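Local coordinates for acetate CoA-transferase subunit beta (Escherichia coli DH5[alpha], PDB 5DBN), which transfers coenzyme A from acetyl-CoA to acetoacetate and other short-chain fatty acids through a covalent enzyme-CoA intermediate, at residues D2-E14 / H165-I177. Numbering follows the deposited sequence.
Sequences DAKQRIARRVAQE and HMLVTELAVFRFI
Glu14 and Arg175 form a two-pronged salt bridge: Arg175 NH2 donates to Glu14 OE1 (3.1 Å, 159°) on the syn side but tilted about 31° out of the carboxylate plane, while Arg175 NH1 reaches Glu14 OE2 (3.1 Å) from above that plane. Arg10, four residues earlier, directs both NH1 and NH2 to the same OE1, which thus accepts from three N-H groups. The carboxylate binds both guanidinium groups, whose Arg10 NH2 and Arg175 NH2 lie 3.5 Å apart; Glu185 also pairs with Arg10, and Lys134 with Glu14. A glutamine in place of this glutamate would probably leave Arg10 and Arg175 without the negative charge they share. Beneath this network the extended Met166 chain brings CE over one face of the Arg10 guanidinium, 3.7 Å from NH2. Val168 fills the middle, its CG2 against Val11 CG2 (3.9 Å) and its CG1 against Arg10 CG. Ile7, with CG1 anti to the carbonyl carbon (chi1 -64°), sets that atom against the Glu170 backbone N (3.4 Å), and Ala3 CB meets Glu170 CB. Helix 3-12 thus packs on the mixed sheet of the CoA-transferase alpha/beta fold, away from the predicted active-site Glu46, roughly antiparallel to strand 166-168 of hairpin 166-177, Ile7 and Val11 also touching neighbouring strand 135-138.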
ATOM      1  N   ASP B   2       0.464 -36.197  23.633  1.00 60.68           N
ATOM      2  CA  ASP B   2       1.530 -36.498  22.685  1.00 59.19           C
ATOM      3  C   ASP B   2       0.986 -36.447  21.253  1.00 56.35           C
ATOM      4  O   ASP B   2       1.748 -36.320  20.294  1.00 54.92           O
ATOM      5  CB  ASP B   2       2.141 -37.868  22.988  1.00 60.46           C
ATOM      6  CG  ASP B   2       3.364 -38.170  22.139  1.00 59.03           C
ATOM      7  OD1 ASP B   2       4.068 -37.219  21.737  1.00 57.08           O
ATOM      8  OD2 ASP B   2       3.625 -39.362  21.878  1.00 60.27           O
ATOM      9  N   ALA B   3      -0.335 -36.554  21.119  1.00 55.21           N
ATOM     10  CA  ALA B   3      -0.989 -36.481  19.815  1.00 52.34           C
ATOM     11  C   ALA B   3      -0.618 -35.192  19.099  1.00 50.40           C
ATOM     12  O   ALA B   3      -0.202 -35.215  17.942  1.00 48.94           O
ATOM     13  CB  ALA B   3      -2.496 -36.585  19.966  1.00 51.30           C
ATOM     14  N   LYS B   4      -0.793 -34.071  19.791  1.00 50.88           N
ATOM     15  CA  LYS B   4      -0.439 -32.764  19.252  1.00 49.59           C
ATOM     16  C   LYS B   4       1.023 -32.736  18.818  1.00 49.24           C
ATOM     17  O   LYS B   4       1.372 -32.112  17.816  1.00 47.54           O
ATOM     18  CB  LYS B   4      -0.686 -31.674  20.293  1.00 50.76           C
ATOM     19  CG  LYS B   4      -2.131 -31.548  20.734  1.00 51.28           C
ATOM     20  CD  LYS B   4      -2.302 -30.399  21.716  1.00 52.27           C
ATOM     21  CE  LYS B   4      -3.696 -30.377  22.320  1.00 53.15           C
ATOM     22  NZ  LYS B   4      -3.868 -29.256  23.287  1.00 54.03           N
ATOM     23  N   GLN B   5       1.873 -33.420  19.578  1.00 50.77           N
ATOM     24  CA  GLN B   5       3.300 -33.449  19.289  1.00 50.49           C
ATOM     25  C   GLN B   5       3.609 -34.289  18.052  1.00 48.48           C
ATOM     26  O   GLN B   5       4.468 -33.916  17.256  1.00 47.83           O
ATOM     27  CB  GLN B   5       4.078 -33.975  20.497  1.00 54.57           C
ATOM     28  CG  GLN B   5       4.069 -33.018  21.681  1.00 56.67           C
ATOM     29  CD  GLN B   5       4.811 -33.561  22.888  1.00 61.44           C
ATOM     30  OE1 GLN B   5       5.032 -34.767  23.010  1.00 63.85           O
ATOM     31  NE2 GLN B   5       5.203 -32.666  23.789  1.00 62.88           N
ATOM     32  N   ARG B   6       2.915 -35.411  17.879  1.00 48.01           N
ATOM     33  CA  ARG B   6       3.107 -36.204  16.668  1.00 47.56           C
ATOM     34  C   ARG B   6       2.620 -35.423  15.448  1.00 43.67           C
ATOM     35  O   ARG B   6       3.270 -35.428  14.403  1.00 43.51           O
ATOM     36  CB  ARG B   6       2.401 -37.566  16.752  1.00 50.45           C
ATOM     37  CG  ARG B   6       2.970 -38.509  17.814  1.00 55.21           C
ATOM     38  CD  ARG B   6       2.167 -39.811  17.934  1.00 57.78           C
ATOM     39  NE  ARG B   6       0.781 -39.652  18.376  1.00 58.32           N
ATOM     40  CZ  ARG B   6       0.378 -39.720  19.643  1.00 60.53           C
ATOM     41  NH1 ARG B   6       1.248 -39.951  20.620  1.00 63.38           N
ATOM     42  NH2 ARG B   6      -0.907 -39.574  19.937  1.00 59.82           N
ATOM     43  N   ILE B   7       1.476 -34.760  15.581  1.00 40.56           N
ATOM     44  CA  ILE B   7       0.958 -33.910  14.515  1.00 36.94           C
ATOM     45  C   ILE B   7       1.978 -32.828  14.158  1.00 36.34           C
ATOM     46  O   ILE B   7       2.348 -32.673  12.994  1.00 35.96           O
ATOM     47  CB  ILE B   7      -0.381 -33.256  14.915  1.00 34.45           C
ATOM     48  CG1 ILE B   7      -1.450 -34.332  15.110  1.00 33.89           C
ATOM     49  CG2 ILE B   7      -0.835 -32.250  13.855  1.00 31.63           C
ATOM     50  CD1 ILE B   7      -2.702 -33.841  15.796  1.00 33.06           C
ATOM     51  N   ALA B   8       2.413 -32.077  15.166  1.00 35.98           N
ATOM     52  CA  ALA B   8       3.388 -31.009  14.973  1.00 34.53           C
ATOM     53  C   ALA B   8       4.663 -31.547  14.339  1.00 35.75           C
ATOM     54  O   ALA B   8       5.241 -30.924  13.448  1.00 34.93           O
ATOM     55  CB  ALA B   8       3.702 -30.335  16.295  1.00 34.24           C
ATOM     56  N   ARG B   9       5.099 -32.707  14.815  1.00 37.88           N
ATOM     57  CA  ARG B   9       6.295 -33.356  14.296  1.00 39.30           C
ATOM     58  C   ARG B   9       6.142 -33.678  12.810  1.00 35.53           C
ATOM     59  O   ARG B   9       7.044 -33.417  12.016  1.00 33.56           O
ATOM     60  CB  ARG B   9       6.585 -34.630  15.092  1.00 45.67           C
ATOM     61  CG  ARG B   9       7.823 -35.396  14.661  1.00 51.16           C
ATOM     62  CD  ARG B   9       8.082 -36.560  15.609  1.00 57.59           C
ATOM     63  NE  ARG B   9       9.251 -37.349  15.232  1.00 62.63           N
ATOM     64  CZ  ARG B   9       9.731 -38.364  15.946  1.00 68.03           C
ATOM     65  NH1 ARG B   9       9.143 -38.721  17.082  1.00 70.07           N
ATOM     66  NH2 ARG B   9      10.802 -39.027  15.528  1.00 70.82           N
ATOM     67  N   ARG B  10       4.998 -34.244  12.435  1.00 32.19           N
ATOM     68  CA  ARG B  10       4.749 -34.581  11.037  1.00 31.24           C
ATOM     69  C   ARG B  10       4.685 -33.338  10.146  1.00 29.14           C
ATOM     70  O   ARG B  10       5.250 -33.326   9.052  1.00 28.96           O
ATOM     71  CB  ARG B  10       3.456 -35.393  10.900  1.00 31.54           C
ATOM     72  CG  ARG B  10       3.077 -35.726   9.455  1.00 31.52           C
ATOM     73  CD  ARG B  10       4.190 -36.474   8.725  1.00 32.69           C
ATOM     74  NE  ARG B  10       3.935 -36.587   7.291  1.00 32.74           N
ATOM     75  CZ  ARG B  10       4.285 -35.673   6.389  1.00 32.31           C
ATOM     76  NH1 ARG B  10       4.897 -34.555   6.759  1.00 30.98           N
ATOM     77  NH2 ARG B  10       4.014 -35.870   5.107  1.00 33.41           N
ATOM     78  N   VAL B  11       3.996 -32.299  10.609  1.00 28.89           N
ATOM     79  CA  VAL B  11       3.903 -31.053   9.855  1.00 28.42           C
ATOM     80  C   VAL B  11       5.285 -30.434   9.660  1.00 32.00           C
ATOM     81  O   VAL B  11       5.593 -29.901   8.592  1.00 32.51           O
ATOM     82  CB  VAL B  11       2.969 -30.035  10.552  1.00 26.99           C
ATOM     83  CG1 VAL B  11       3.034 -28.673   9.867  1.00 24.35           C
ATOM     84  CG2 VAL B  11       1.534 -30.543  10.563  1.00 27.38           C
ATOM     85  N   ALA B  12       6.114 -30.504  10.697  1.00 34.30           N
ATOM     86  CA  ALA B  12       7.467 -29.963  10.634  1.00 35.46           C
ATOM     87  C   ALA B  12       8.273 -30.613   9.515  1.00 37.98           C
ATOM     88  O   ALA B  12       9.085 -29.958   8.861  1.00 38.43           O
ATOM     89  CB  ALA B  12       8.170 -30.152  11.970  1.00 36.70           C
ATOM     90  N   GLN B  13       8.046 -31.905   9.301  1.00 39.91           N
ATOM     91  CA  GLN B  13       8.738 -32.645   8.249  1.00 41.00           C
ATOM     92  C   GLN B  13       8.255 -32.251   6.851  1.00 37.09           C
ATOM     93  O   GLN B  13       8.902 -32.569   5.854  1.00 37.13           O
ATOM     94  CB  GLN B  13       8.564 -34.152   8.460  1.00 44.88           C
ATOM     95  CG  GLN B  13       9.324 -34.691   9.666  1.00 48.57           C
ATOM     96  CD  GLN B  13       9.038 -36.156   9.946  1.00 51.55           C
ATOM     97  OE1 GLN B  13       8.121 -36.744   9.373  1.00 52.15           O
ATOM     98  NE2 GLN B  13       9.826 -36.752  10.833  1.00 53.82           N
ATOM     99  N   GLU B  14       7.130 -31.545   6.781  1.00 34.37           N
ATOM    100  CA  GLU B  14       6.568 -31.131   5.497  1.00 33.04           C
ATOM    101  C   GLU B  14       7.253 -29.880   4.967  1.00 33.16           C
ATOM    102  O   GLU B  14       7.339 -29.674   3.757  1.00 32.98           O
ATOM    103  CB  GLU B  14       5.065 -30.869   5.627  1.00 31.11           C
ATOM    104  CG  GLU B  14       4.355 -30.626   4.302  1.00 29.99           C
ATOM    105  CD  GLU B  14       4.308 -31.857   3.415  1.00 31.30           C
ATOM    106  OE1 GLU B  14       4.555 -32.974   3.920  1.00 31.75           O
ATOM    107  OE2 GLU B  14       4.026 -31.702   2.209  1.00 31.29           O
ATOM    108  N   HIS B 165      -4.939 -27.669   1.514  1.00 24.17           N
ATOM    109  CA  HIS B 165      -4.093 -28.542   0.698  1.00 26.35           C
ATOM    110  C   HIS B 165      -3.715 -29.818   1.444  1.00 27.45           C
ATOM    111  O   HIS B 165      -3.643 -30.893   0.851  1.00 28.09           O
ATOM    112  CB  HIS B 165      -2.815 -27.816   0.268  1.00 25.42           C
ATOM    113  CG  HIS B 165      -3.052 -26.675  -0.669  1.00 25.40           C
ATOM    114  ND1 HIS B 165      -2.866 -25.359  -0.304  1.00 23.91           N
ATOM    115  CD2 HIS B 165      -3.458 -26.653  -1.960  1.00 26.12           C
ATOM    116  CE1 HIS B 165      -3.147 -24.575  -1.328  1.00 23.91           C
ATOM    117  NE2 HIS B 165      -3.509 -25.335  -2.346  1.00 25.72           N
ATOM    118  N   MET B 166      -3.473 -29.689   2.743  1.00 26.34           N
ATOM    119  CA  MET B 166      -2.987 -30.798   3.555  1.00 26.94           C
ATOM    120  C   MET B 166      -3.651 -30.800   4.927  1.00 26.66           C
ATOM    121  O   MET B 166      -3.697 -29.771   5.604  1.00 25.42           O
ATOM    122  CB  MET B 166      -1.466 -30.711   3.701  1.00 26.88           C
ATOM    123  CG  MET B 166      -0.821 -31.900   4.395  1.00 29.28           C
ATOM    124  SD  MET B 166       0.964 -31.690   4.556  1.00 34.96           S
ATOM    125  CE  MET B 166       1.449 -33.272   5.241  1.00 35.19           C
ATOM    126  N   LEU B 167      -4.176 -31.958   5.321  1.00 27.17           N
ATOM    127  CA  LEU B 167      -4.773 -32.133   6.640  1.00 27.83           C
ATOM    128  C   LEU B 167      -3.997 -33.193   7.414  1.00 29.37           C
ATOM    129  O   LEU B 167      -3.888 -34.338   6.974  1.00 30.27           O
ATOM    130  CB  LEU B 167      -6.245 -32.528   6.519  1.00 27.29           C
ATOM    131  CG  LEU B 167      -6.950 -32.884   7.829  1.00 28.41           C
ATOM    132  CD1 LEU B 167      -6.926 -31.702   8.788  1.00 27.88           C
ATOM    133  CD2 LEU B 167      -8.377 -33.330   7.566  1.00 28.44           C
ATOM    134  N   VAL B 168      -3.460 -32.798   8.566  1.00 29.96           N
ATOM    135  CA  VAL B 168      -2.640 -33.683   9.385  1.00 31.73           C
ATOM    136  C   VAL B 168      -3.264 -33.904  10.761  1.00 33.16           C
ATOM    137  O   VAL B 168      -3.439 -32.962  11.537  1.00 31.66           O
ATOM    138  CB  VAL B 168      -1.216 -33.119   9.564  1.00 30.86           C
ATOM    139  CG1 VAL B 168      -0.337 -34.101  10.330  1.00 32.24           C
ATOM    140  CG2 VAL B 168      -0.597 -32.804   8.213  1.00 30.28           C
ATOM    141  N   THR B 169      -3.600 -35.159  11.047  1.00 34.01           N
ATOM    142  CA  THR B 169      -4.115 -35.553  12.353  1.00 34.35           C
ATOM    143  C   THR B 169      -3.180 -36.570  12.985  1.00 34.85           C
ATOM    144  O   THR B 169      -2.213 -37.009  12.364  1.00 36.07           O
ATOM    145  CB  THR B 169      -5.536 -36.147  12.265  1.00 35.10           C
ATOM    146  OG1 THR B 169      -5.471 -37.472  11.723  1.00 36.11           O
ATOM    147  CG2 THR B 169      -6.434 -35.285  11.387  1.00 33.31           C
ATOM    148  N   GLU B 170      -3.468 -36.945  14.225  1.00 34.48           N
ATOM    149  CA  GLU B 170      -2.648 -37.929  14.916  1.00 35.86           C
ATOM    150  C   GLU B 170      -2.952 -39.333  14.404  1.00 36.85           C
ATOM    151  O   GLU B 170      -2.302 -40.297  14.808  1.00 39.20           O
ATOM    152  CB  GLU B 170      -2.860 -37.847  16.436  1.00 38.30           C
ATOM    153  CG  GLU B 170      -4.149 -38.474  16.984  1.00 41.29           C
ATOM    154  CD  GLU B 170      -5.396 -37.661  16.679  1.00 41.64           C
ATOM    155  OE1 GLU B 170      -5.290 -36.625  15.988  1.00 40.18           O
ATOM    156  OE2 GLU B 170      -6.486 -38.054  17.147  1.00 43.30           O
ATOM    157  N   LEU B 171      -3.932 -39.445  13.509  1.00 35.80           N
ATOM    158  CA  LEU B 171      -4.314 -40.739  12.959  1.00 37.24           C
ATOM    159  C   LEU B 171      -3.896 -40.898  11.495  1.00 37.21           C
ATOM    160  O   LEU B 171      -3.598 -42.007  11.048  1.00 37.34           O
ATOM    161  CB  LEU B 171      -5.831 -40.927  13.070  1.00 36.90           C
ATOM    162  CG  LEU B 171      -6.423 -41.279  14.443  1.00 37.92           C
ATOM    163  CD1 LEU B 171      -7.932 -41.448  14.338  1.00 37.55           C
ATOM    164  CD2 LEU B 171      -5.785 -42.502  15.082  1.00 39.78           C
ATOM    165  N   ALA B 172      -3.859 -39.794  10.751  1.00 36.42           N
ATOM    166  CA  ALA B 172      -3.621 -39.873   9.310  1.00 37.40           C
ATOM    167  C   ALA B 172      -3.229 -38.541   8.668  1.00 36.05           C
ATOM    168  O   ALA B 172      -3.374 -37.477   9.271  1.00 35.36           O
ATOM    169  CB  ALA B 172      -4.857 -40.422   8.620  1.00 38.05           C
ATOM    170  N   VAL B 173      -2.737 -38.622   7.433  1.00 35.10           N
ATOM    171  CA  VAL B 173      -2.463 -37.444   6.616  1.00 33.48           C
ATOM    172  C   VAL B 173      -3.292 -37.484   5.335  1.00 32.63           C
ATOM    173  O   VAL B 173      -3.222 -38.447   4.572  1.00 33.17           O
ATOM    174  CB  VAL B 173      -0.965 -37.337   6.245  1.00 33.65           C
ATOM    175  CG1 VAL B 173      -0.702 -36.098   5.403  1.00 32.22           C
ATOM    176  CG2 VAL B 173      -0.102 -37.316   7.499  1.00 34.88           C
ATOM    177  N   PHE B 174      -4.087 -36.438   5.124  1.00 31.92           N
ATOM    178  CA  PHE B 174      -4.883 -36.285   3.908  1.00 31.75           C
ATOM    179  C   PHE B 174      -4.317 -35.175   3.028  1.00 30.76           C
ATOM    180  O   PHE B 174      -3.787 -34.186   3.534  1.00 29.94           O
ATOM    181  CB  PHE B 174      -6.342 -35.961   4.241  1.00 31.42           C
ATOM    182  CG  PHE B 174      -7.053 -37.032   5.021  1.00 32.66           C
ATOM    183  CD1 PHE B 174      -7.630 -38.113   4.373  1.00 33.18           C
ATOM    184  CD2 PHE B 174      -7.170 -36.944   6.398  1.00 32.28           C
ATOM    185  CE1 PHE B 174      -8.297 -39.089   5.085  1.00 34.28           C
ATOM    186  CE2 PHE B 174      -7.834 -37.918   7.114  1.00 33.36           C
ATOM    187  CZ  PHE B 174      -8.397 -38.992   6.459  1.00 34.42           C
ATOM    188  N   ARG B 175      -4.433 -35.341   1.712  1.00 31.40           N
ATOM    189  CA  ARG B 175      -4.066 -34.283   0.771  1.00 31.31           C
ATOM    190  C   ARG B 175      -5.208 -34.014  -0.210  1.00 32.80           C
ATOM    191  O   ARG B 175      -5.878 -34.942  -0.667  1.00 33.69           O
ATOM    192  CB  ARG B 175      -2.796 -34.648   0.001  1.00 31.90           C
ATOM    193  CG  ARG B 175      -1.547 -34.736   0.858  1.00 31.89           C
ATOM    194  CD  ARG B 175      -0.309 -34.914  -0.002  1.00 32.00           C
ATOM    195  NE  ARG B 175       0.889 -35.174   0.795  1.00 33.29           N
ATOM    196  CZ  ARG B 175       1.636 -34.234   1.371  1.00 31.74           C
ATOM    197  NH1 ARG B 175       1.313 -32.953   1.260  1.00 30.27           N
ATOM    198  NH2 ARG B 175       2.708 -34.582   2.071  1.00 31.95           N
ATOM    199  N   PHE B 176      -5.424 -32.738  -0.522  1.00 33.09           N
ATOM    200  CA  PHE B 176      -6.420 -32.340  -1.514  1.00 35.34           C
ATOM    201  C   PHE B 176      -5.741 -32.008  -2.838  1.00 38.50           C
ATOM    202  O   PHE B 176      -5.030 -31.008  -2.948  1.00 38.14           O
ATOM    203  CB  PHE B 176      -7.236 -31.140  -1.026  1.00 33.02           C
ATOM    204  CG  PHE B 176      -8.081 -31.429   0.183  1.00 31.51           C
ATOM    205  CD1 PHE B 176      -9.369 -31.915   0.041  1.00 31.84           C
ATOM    206  CD2 PHE B 176      -7.593 -31.206   1.457  1.00 30.69           C
ATOM    207  CE1 PHE B 176     -10.153 -32.180   1.147  1.00 31.78           C
ATOM    208  CE2 PHE B 176      -8.372 -31.469   2.570  1.00 30.79           C
ATOM    209  CZ  PHE B 176      -9.655 -31.956   2.413  1.00 31.05           C
ATOM    210  N   ILE B 177      -5.975 -32.853  -3.839  1.00 41.85           N
ATOM    211  CA  ILE B 177      -5.316 -32.730  -5.134  1.00 44.66           C
ATOM    212  C   ILE B 177      -6.346 -32.711  -6.257  1.00 48.40           C
ATOM    213  O   ILE B 177      -7.071 -33.684  -6.462  1.00 49.44           O
ATOM    214  CB  ILE B 177      -4.326 -33.889  -5.370  1.00 45.49           C
ATOM    215  CG1 ILE B 177      -3.419 -34.062  -4.146  1.00 45.01           C
ATOM    216  CG2 ILE B 177      -3.516 -33.643  -6.644  1.00 46.12           C
ATOM    217  CD1 ILE B 177      -2.421 -35.196  -4.258  1.00 46.90           C
TER